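Side-chain contacts in mRNA export protein (Chaetomium thermophilum, PDB 4WPM), which probably takes part in exporting mRNA from the nucleus to the cytoplasm, this chain being the RNA recognition motif (RRM) domain of Mex67: residues Gly38-Arg41 and Ser42-Phe46; Leu69-Lys73 and Asp74-His78; Gly84-Ala88 and Gly89-Thr93. All coordinates share one frame; numbering follows the deposited sequence.

From the N terminus the chain runs through strand 20-25 and a long loop to contact 1, the opening turns of helix 40-51. Strands 59-63 and 66-71 follow, and contact 2 turns the end of the latter into helix 73-81. Contact 3 then closes the hairpin between strands 86-87 and 90-97. All three are local and lie in series, none enclosing or crossing another. Helix 40-51 joins them: Leu44 packs on Leu69 of contact 2; toward contact 3, Phe46 meets Tyr87, Leu43 meets Tyr87 and Leu92, and Ser42 OG is probably hydrogen-bonded to Tyr87 OH. Contacts 2 and 3, centres about 19 Å apart, do not touch but both reach the sheet of the βαββαβ RRM fold.

Contact 1. Residues Gly38-Arg41 and Ser42-Phe46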
loop_
_atom_site.group_PDB
_atom_site.type_symbol
_atom_site.label_atom_id
_atom_site.label_comp_id
_atom_site.label_asym_id
_atom_site.label_seq_id
_atom_site.Cartn_x
_atom_site.Cartn_y
_atom_site.Cartn_z
ATOM N N GLY A 38 6.560 -5.499 13.442
ATOM C CA GLY A 38 6.220 -5.552 12.032
ATOM C C GLY A 38 7.432 -5.436 11.126
ATOM O O GLY A 38 7.297 -5.355 9.905
ATOM N N GLY A 39 8.619 -5.426 11.725
ATOM C CA GLY A 39 9.859 -5.338 10.974
ATOM C C GLY A 39 10.269 -3.914 10.650
ATOM O O GLY A 39 11.156 -3.692 9.825
ATOM N N LEU A 40 9.622 -2.947 11.294
ATOM C CA LEU A 40 9.907 -1.536 11.049
ATOM C C LEU A 40 11.358 -1.210 11.378
ATOM O O LEU A 40 12.088 -0.679 10.544
ATOM C CB LEU A 40 8.974 -0.640 11.868
ATOM C CG LEU A 40 9.245 0.866 11.798
ATOM C CD1 LEU A 40 9.205 1.363 10.358
ATOM C CD2 LEU A 40 8.245 1.627 12.650
ATOM N N ARG A 41 11.768 -1.543 12.597
ATOM C CA ARG A 41 13.093 -1.188 13.092
ATOM C C ARG A 41 14.203 -1.822 12.261
ATOM O O ARG A 41 15.190 -1.166 11.927
ATOM C CB ARG A 41 13.233 -1.616 14.554
ATOM C CG ARG A 41 14.513 -1.153 15.232
ATOM C CD ARG A 41 15.234 -2.314 15.897
ATOM N NE ARG A 41 15.886 -3.185 14.922
ATOM C CZ ARG A 41 16.430 -4.363 15.211
ATOM N NH1 ARG A 41 16.401 -4.829 16.453
ATOM N NH2 ARG A 41 17.002 -5.080 14.254
ATOM N N SER A 42 14.042 -3.100 11.931
ATOM C CA SER A 42 15.029 -3.808 11.125
ATOM C C SER A 42 15.138 -3.196 9.731
ATOM O O SER A 42 16.219 -3.155 9.144
ATOM C CB SER A 42 14.673 -5.293 11.024
ATOM O OG SER A 42 13.473 -5.486 10.296
ATOM N N LEU A 43 14.011 -2.721 9.207
ATOM C CA LEU A 43 13.985 -2.074 7.900
ATOM C C LEU A 43 14.747 -0.753 7.918
ATOM O O LEU A 43 15.598 -0.511 7.063
ATOM C CB LEU A 43 12.541 -1.839 7.444
ATOM C CG LEU A 43 12.347 -0.959 6.205
ATOM C CD1 LEU A 43 12.940 -1.623 4.972
ATOM C CD2 LEU A 43 10.874 -0.653 5.994
ATOM N N LEU A 44 14.435 0.102 8.886
ATOM C CA LEU A 44 15.087 1.403 8.980
ATOM C C LEU A 44 16.578 1.226 9.227
ATOM O O LEU A 44 17.394 1.985 8.709
ATOM C CB LEU A 44 14.460 2.252 10.089
ATOM C CG LEU A 44 12.946 2.473 10.005
ATOM C CD1 LEU A 44 12.524 3.616 10.919
ATOM C CD2 LEU A 44 12.479 2.718 8.575
ATOM N N ASP A 45 16.930 0.215 10.014
ATOM C CA ASP A 45 18.330 -0.102 10.259
ATOM C C ASP A 45 19.008 -0.488 8.950
ATOM O O ASP A 45 20.137 -0.080 8.681
ATOM C CB ASP A 45 18.458 -1.233 11.281
ATOM C CG ASP A 45 19.901 -1.577 11.591
ATOM O OD1 ASP A 45 20.505 -0.896 12.445
ATOM O OD2 ASP A 45 20.430 -2.530 10.981
ATOM N N PHE A 46 18.308 -1.273 8.137
ATOM C CA PHE A 46 18.823 -1.693 6.839
ATOM C C PHE A 46 19.008 -0.509 5.894
ATOM O O PHE A 46 20.008 -0.426 5.180
ATOM C CB PHE A 46 17.886 -2.725 6.206
ATOM C CG PHE A 46 18.087 -2.902 4.729
ATOM C CD1 PHE A 46 19.151 -3.643 4.243
ATOM C CD2 PHE A 46 17.209 -2.328 3.824
ATOM C CE1 PHE A 46 19.335 -3.808 2.884
ATOM C CE2 PHE A 46 17.389 -2.489 2.464
ATOM C CZ PHE A 46 18.453 -3.230 1.993
#
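Gly39 O receives the amide of Leu43 in the first turn of helix 40-51, the first of the two helices that pack on the sheet of the RRM fold. The Leu43 N to Gly39 O bond is 3.1 Å long, and the donor is tilted from the carbonyl plane. Ser42 OG comes to 3.0 Å from the same Gly39 O; a chi1 of 66°, between backbone N and carbonyl carbon, swings it back toward that oxygen. Ser42 OG is hydrogen-bonded to Tyr87 OH. Gly39, at the N-cap, has no side chain to offer; the side chain of Asp37 instead accepts from both Gly39 N (through OD1) and Arg41 N (through OD2). The next two carbonyls have regular helix partners: Leu44 N to Leu40 O, 3.0 Å and nearly straight at 167°, and Asp45 N to Arg41 O, 2.9 Å.

Alongside these bonds, Leu40 CD1 lies 3.9 Å from Leu44 CG, the two leucines crossing at an oblique angle. Because Leu44 CG is anti to its carbonyl carbon (chi1 -55°), the branch leans back over the preceding turn and covers Leu40 O. Shortening Leu44 to an alanine would probably leave Leu40 CD1 without this neighbour and open a gap between the helix and Leu69 of strand 66-71. Arg41 NE lies obliquely by Ser42 N. Its NH2 stays 5.4 Å from Asp45 OD2, an oxygen that forms a salt bridge with Arg49 NE.

Contact 2. Residues Leu69-Lys73 and Asp74-His78; sequences LKVNK and DDAQH. With SO4 (sulfate ion), chain E.
Val71, the last residue of strand 66-71, sets its CB 4.1 Å from Asp75 CB. Its CG2 branch lies over the first turn of the next helix, 4.2 Å from Ala76 CB, and both Val71 and Ala76 also touch Ile22 of the neighbouring strand 20-25.

Asn72 then leaves the strand as the N-cap of helix 73-81, the second helix of the RRM fold. With chi1 at 59° its amide folds back over the helix start, and OD1 accepts from Asp75 N at 3.0 Å. That N-H is fairly straight, 157°, but the donor stands above the amide plane instead of on a lone pair. Asn72 ND2 is modelled implausibly close to Asp75 OD2, so the length of that bond is doubtful; the amide and carboxylate planes are 51° apart. The backbone carbonyl helps as well, Asn72 O taking Ala76 N at 3.2 Å. Glu53 brings a further carboxylate near Asp74 and Asp75, which would probably favour a proton shared or taken up within this acidic group, although the helix start should partly offset the negative charge.

Lys73 contributes mainly through its backbone: Lys73 O receives weak bonds from Ala76 N and Gln77 N. From there the extended Gln77 side chain carries NE2 to a sulfate ion, probably from the crystallisation liquor, 2.8 Å from its O1.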
loop_
_atom_site.group_PDB
_atom_site.type_symbol
_atom_site.label_atom_id
_atom_site.label_comp_id
_atom_site.label_asym_id
_atom_site.label_seq_id
_atom_site.Cartn_x
_atom_site.Cartn_y
_atom_site.Cartn_z
ATOM N N LEU A 69 7.996 7.528 6.144
ATOM C CA LEU A 69 9.166 8.144 6.765
ATOM C C LEU A 69 9.202 9.637 6.477
ATOM O O LEU A 69 8.965 10.069 5.348
ATOM C CB LEU A 69 10.457 7.489 6.269
ATOM C CG LEU A 69 10.622 6.000 6.569
ATOM C CD1 LEU A 69 11.864 5.462 5.880
ATOM C CD2 LEU A 69 10.693 5.764 8.066
ATOM N N LYS A 70 9.501 10.417 7.512
ATOM C CA LYS A 70 9.669 11.856 7.376
ATOM C C LYS A 70 11.155 12.202 7.472
ATOM O O LYS A 70 11.784 11.976 8.506
ATOM C CB LYS A 70 8.858 12.577 8.455
ATOM C CG LYS A 70 8.270 13.907 8.021
ATOM C CD LYS A 70 7.265 14.410 9.047
ATOM C CE LYS A 70 6.505 15.626 8.545
ATOM N NZ LYS A 70 5.904 16.409 9.659
ATOM N N VAL A 71 11.708 12.743 6.389
ATOM C CA VAL A 71 13.145 12.997 6.291
ATOM C C VAL A 71 13.436 14.298 5.546
ATOM O O VAL A 71 12.571 14.823 4.846
ATOM C CB VAL A 71 13.870 11.838 5.569
ATOM C CG1 VAL A 71 13.686 10.532 6.330
ATOM C CG2 VAL A 71 13.369 11.696 4.134
ATOM N N ASN A 72 14.653 14.815 5.696
ATOM C CA ASN A 72 15.063 15.999 4.948
ATOM C C ASN A 72 15.306 15.641 3.484
ATOM O O ASN A 72 15.275 14.468 3.113
ATOM C CB ASN A 72 16.310 16.634 5.567
ATOM C CG ASN A 72 17.491 15.687 5.613
ATOM O OD1 ASN A 72 18.149 15.444 4.601
ATOM N ND2 ASN A 72 17.772 15.153 6.797
ATOM N N LYS A 73 15.549 16.652 2.656
ATOM C CA LYS A 73 15.571 16.454 1.209
ATOM C C LYS A 73 16.767 15.628 0.724
ATOM O O LYS A 73 16.608 14.732 -0.105
ATOM C CB LYS A 73 15.559 17.803 0.489
ATOM C CG LYS A 73 15.280 17.676 -1.000
ATOM C CD LYS A 73 15.912 18.788 -1.809
ATOM C CE LYS A 73 15.243 20.132 -1.562
ATOM N NZ LYS A 73 16.122 21.048 -0.790
ATOM N N ASP A 74 17.959 15.930 1.230
ATOM C CA ASP A 74 19.161 15.207 0.817
ATOM C C ASP A 74 19.061 13.739 1.204
ATOM O O ASP A 74 19.477 12.855 0.456
ATOM C CB ASP A 74 20.417 15.824 1.435
ATOM C CG ASP A 74 21.686 15.108 1.008
ATOM O OD1 ASP A 74 22.104 15.276 -0.156
ATOM O OD2 ASP A 74 22.266 14.378 1.838
ATOM N N ASP A 75 18.502 13.493 2.383
ATOM C CA ASP A 75 18.286 12.139 2.869
ATOM C C ASP A 75 17.364 11.355 1.944
ATOM O O ASP A 75 17.530 10.147 1.761
ATOM C CB ASP A 75 17.694 12.174 4.277
ATOM C CG ASP A 75 18.709 12.566 5.333
ATOM O OD1 ASP A 75 19.921 12.578 5.032
ATOM O OD2 ASP A 75 18.288 12.852 6.474
ATOM N N ALA A 76 16.387 12.048 1.371
ATOM C CA ALA A 76 15.406 11.416 0.500
ATOM C C ALA A 76 16.058 10.823 -0.746
ATOM O O ALA A 76 15.659 9.758 -1.210
ATOM C CB ALA A 76 14.333 12.417 0.106
ATOM N N GLN A 77 17.069 11.504 -1.276
ATOM C CA GLN A 77 17.724 11.053 -2.501
ATOM C C GLN A 77 18.448 9.724 -2.309
ATOM O O GLN A 77 18.387 8.849 -3.174
ATOM C CB GLN A 77 18.713 12.113 -2.992
ATOM C CG GLN A 77 19.173 11.908 -4.426
ATOM C CD GLN A 77 20.137 12.981 -4.890
ATOM O OE1 GLN A 77 20.356 13.977 -4.199
ATOM N NE2 GLN A 77 20.715 12.788 -6.070
ATOM N N HIS A 78 19.129 9.572 -1.180
ATOM C CA HIS A 78 19.843 8.333 -0.886
ATOM C C HIS A 78 18.871 7.181 -0.654
ATOM O O HIS A 78 19.138 6.045 -1.046
ATOM C CB HIS A 78 20.768 8.517 0.317
ATOM C CG HIS A 78 21.817 9.564 0.109
ATOM N ND1 HIS A 78 21.879 10.721 0.857
ATOM C CD2 HIS A 78 22.842 9.631 -0.773
ATOM C CE1 HIS A 78 22.901 11.452 0.447
ATOM N NE2 HIS A 78 23.501 10.815 -0.541
HETATM S S SO4 E . 20.253 9.216 -7.867
HETATM O O1 SO4 E . 20.892 10.521 -7.733
HETATM O O2 SO4 E . 19.578 9.128 -9.158
HETATM O O3 SO4 E . 21.263 8.166 -7.782
HETATM O O4 SO4 E . 19.278 9.049 -6.795
#

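Contact 3. Residues Gly84-Ala88 and Gly89-Thr93; sequences GFTYA and GATLT. With SO4 (sulfate ion), chain D.
Ala90 O accepts Tyr87 N at 2.8 Å across the strands of a β-hairpin and is also approached by the CA-H of Thr86, whose CA is 3.3 Å away. Tyr87 and Ala90 form the hydrogen-bonded antiparallel pair that closes a type I' turn, with Ala88 and Gly89 at its corners, both with positive phi. The return bond, Ala90 N to Tyr87 O, is less direct, its donor standing 63° out of the carbonyl plane. Leu92 N to Phe85 O at 2.8 Å and Gly84 N to Leu92 O at 2.7 Å carry the pairing beyond the turn, with strand 86-87 on the outer edge of the RRM sheet beside strand 90-97.

Tyr87 and Ala90 share one face; the side chains of Tyr87 and Leu92 both touch Leu43 of helix 40-51, and Tyr87 CB lies 3.9 Å from Leu92 CD1. Ala88 CB covers one face of the tyrosine ring, near its rim. On the opposite face of the hairpin Thr86 and Thr91 form the non-hydrogen-bonded pair. Thr91 N and OG1 both donate to a sulfate ion, probably from the crystallisation liquor: N to O1, and OG1 to O2 at 3.1 Å.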
loop_
_atom_site.group_PDB
_atom_site.type_symbol
_atom_site.label_atom_id
_atom_site.label_comp_id
_atom_site.label_asym_id
_atom_site.label_seq_id
_atom_site.Cartn_x
_atom_site.Cartn_y
_atom_site.Cartn_z
ATOM N N GLY A 84 13.611 -0.495 -5.440
ATOM C CA GLY A 84 13.710 -1.686 -6.267
ATOM C C GLY A 84 14.646 -2.735 -5.696
ATOM O O GLY A 84 14.701 -3.861 -6.193
ATOM N N PHE A 85 15.381 -2.370 -4.650
ATOM C CA PHE A 85 16.265 -3.311 -3.970
ATOM C C PHE A 85 15.458 -4.335 -3.181
ATOM O O PHE A 85 14.304 -4.091 -2.828
ATOM C CB PHE A 85 17.229 -2.573 -3.039
ATOM C CG PHE A 85 18.460 -2.054 -3.731
ATOM C CD1 PHE A 85 18.388 -1.538 -5.014
ATOM C CD2 PHE A 85 19.687 -2.076 -3.092
ATOM C CE1 PHE A 85 19.519 -1.061 -5.650
ATOM C CE2 PHE A 85 20.821 -1.600 -3.722
ATOM C CZ PHE A 85 20.736 -1.091 -5.001
ATOM N N THR A 86 16.077 -5.479 -2.908
ATOM C CA THR A 86 15.433 -6.547 -2.156
ATOM C C THR A 86 15.867 -6.513 -0.693
ATOM O O THR A 86 17.061 -6.484 -0.393
ATOM C CB THR A 86 15.762 -7.931 -2.752
ATOM O OG1 THR A 86 15.386 -7.963 -4.133
ATOM C CG2 THR A 86 15.025 -9.033 -2.001
ATOM N N TYR A 87 14.889 -6.512 0.208
ATOM C CA TYR A 87 15.152 -6.577 1.641
ATOM C C TYR A 87 14.375 -7.718 2.282
ATOM O O TYR A 87 13.149 -7.784 2.176
ATOM C CB TYR A 87 14.790 -5.260 2.327
ATOM C CG TYR A 87 14.767 -5.371 3.835
ATOM C CD1 TYR A 87 15.946 -5.458 4.562
ATOM C CD2 TYR A 87 13.565 -5.401 4.531
ATOM C CE1 TYR A 87 15.930 -5.565 5.940
ATOM C CE2 TYR A 87 13.538 -5.508 5.908
ATOM C CZ TYR A 87 14.723 -5.589 6.608
ATOM O OH TYR A 87 14.704 -5.697 7.979
ATOM N N ALA A 88 15.102 -8.605 2.955
ATOM C CA ALA A 88 14.508 -9.742 3.646
ATOM C C ALA A 88 13.630 -10.566 2.703
ATOM O O ALA A 88 12.598 -11.102 3.108
ATOM C CB ALA A 88 13.707 -9.267 4.851
ATOM N N GLY A 89 14.049 -10.654 1.444
ATOM C CA GLY A 89 13.369 -11.480 0.464
ATOM C C GLY A 89 12.170 -10.828 -0.200
ATOM O O GLY A 89 11.336 -11.517 -0.787
ATOM N N ALA A 90 12.077 -9.503 -0.105
ATOM C CA ALA A 90 10.976 -8.764 -0.719
ATOM C C ALA A 90 11.482 -7.518 -1.438
ATOM O O ALA A 90 12.336 -6.795 -0.921
ATOM C CB ALA A 90 9.944 -8.384 0.330
ATOM N N THR A 91 10.944 -7.267 -2.627
ATOM C CA THR A 91 11.321 -6.094 -3.406
ATOM C C THR A 91 10.695 -4.837 -2.816
ATOM O O THR A 91 9.487 -4.784 -2.580
ATOM C CB THR A 91 10.888 -6.233 -4.881
ATOM O OG1 THR A 91 11.484 -7.402 -5.454
ATOM C CG2 THR A 91 11.303 -5.008 -5.689
ATOM N N LEU A 92 11.528 -3.826 -2.582
ATOM C CA LEU A 92 11.072 -2.564 -2.017
ATOM C C LEU A 92 10.742 -1.544 -3.104
ATOM O O LEU A 92 11.514 -1.357 -4.045
ATOM C CB LEU A 92 12.130 -1.983 -1.073
ATOM C CG LEU A 92 12.410 -2.725 0.240
ATOM C CD1 LEU A 92 13.340 -1.897 1.112
ATOM C CD2 LEU A 92 11.129 -3.064 0.995
ATOM N N THR A 93 9.589 -0.895 -2.964
ATOM C CA THR A 93 9.225 0.231 -3.817
ATOM C C THR A 93 9.254 1.487 -2.958
ATOM O O THR A 93 8.409 1.663 -2.078
ATOM C CB THR A 93 7.829 0.055 -4.446
ATOM O OG1 THR A 93 7.752 -1.215 -5.106
ATOM C CG2 THR A 93 7.542 1.166 -5.447
HETATM S S SO4 D . 8.271 -9.666 -4.243
HETATM O O1 SO4 D . 8.546 -8.696 -3.185
HETATM O O2 SO4 D . 8.971 -9.271 -5.462
HETATM O O3 SO4 D . 6.835 -9.710 -4.500
HETATM O O4 SO4 D . 8.731 -10.987 -3.823
#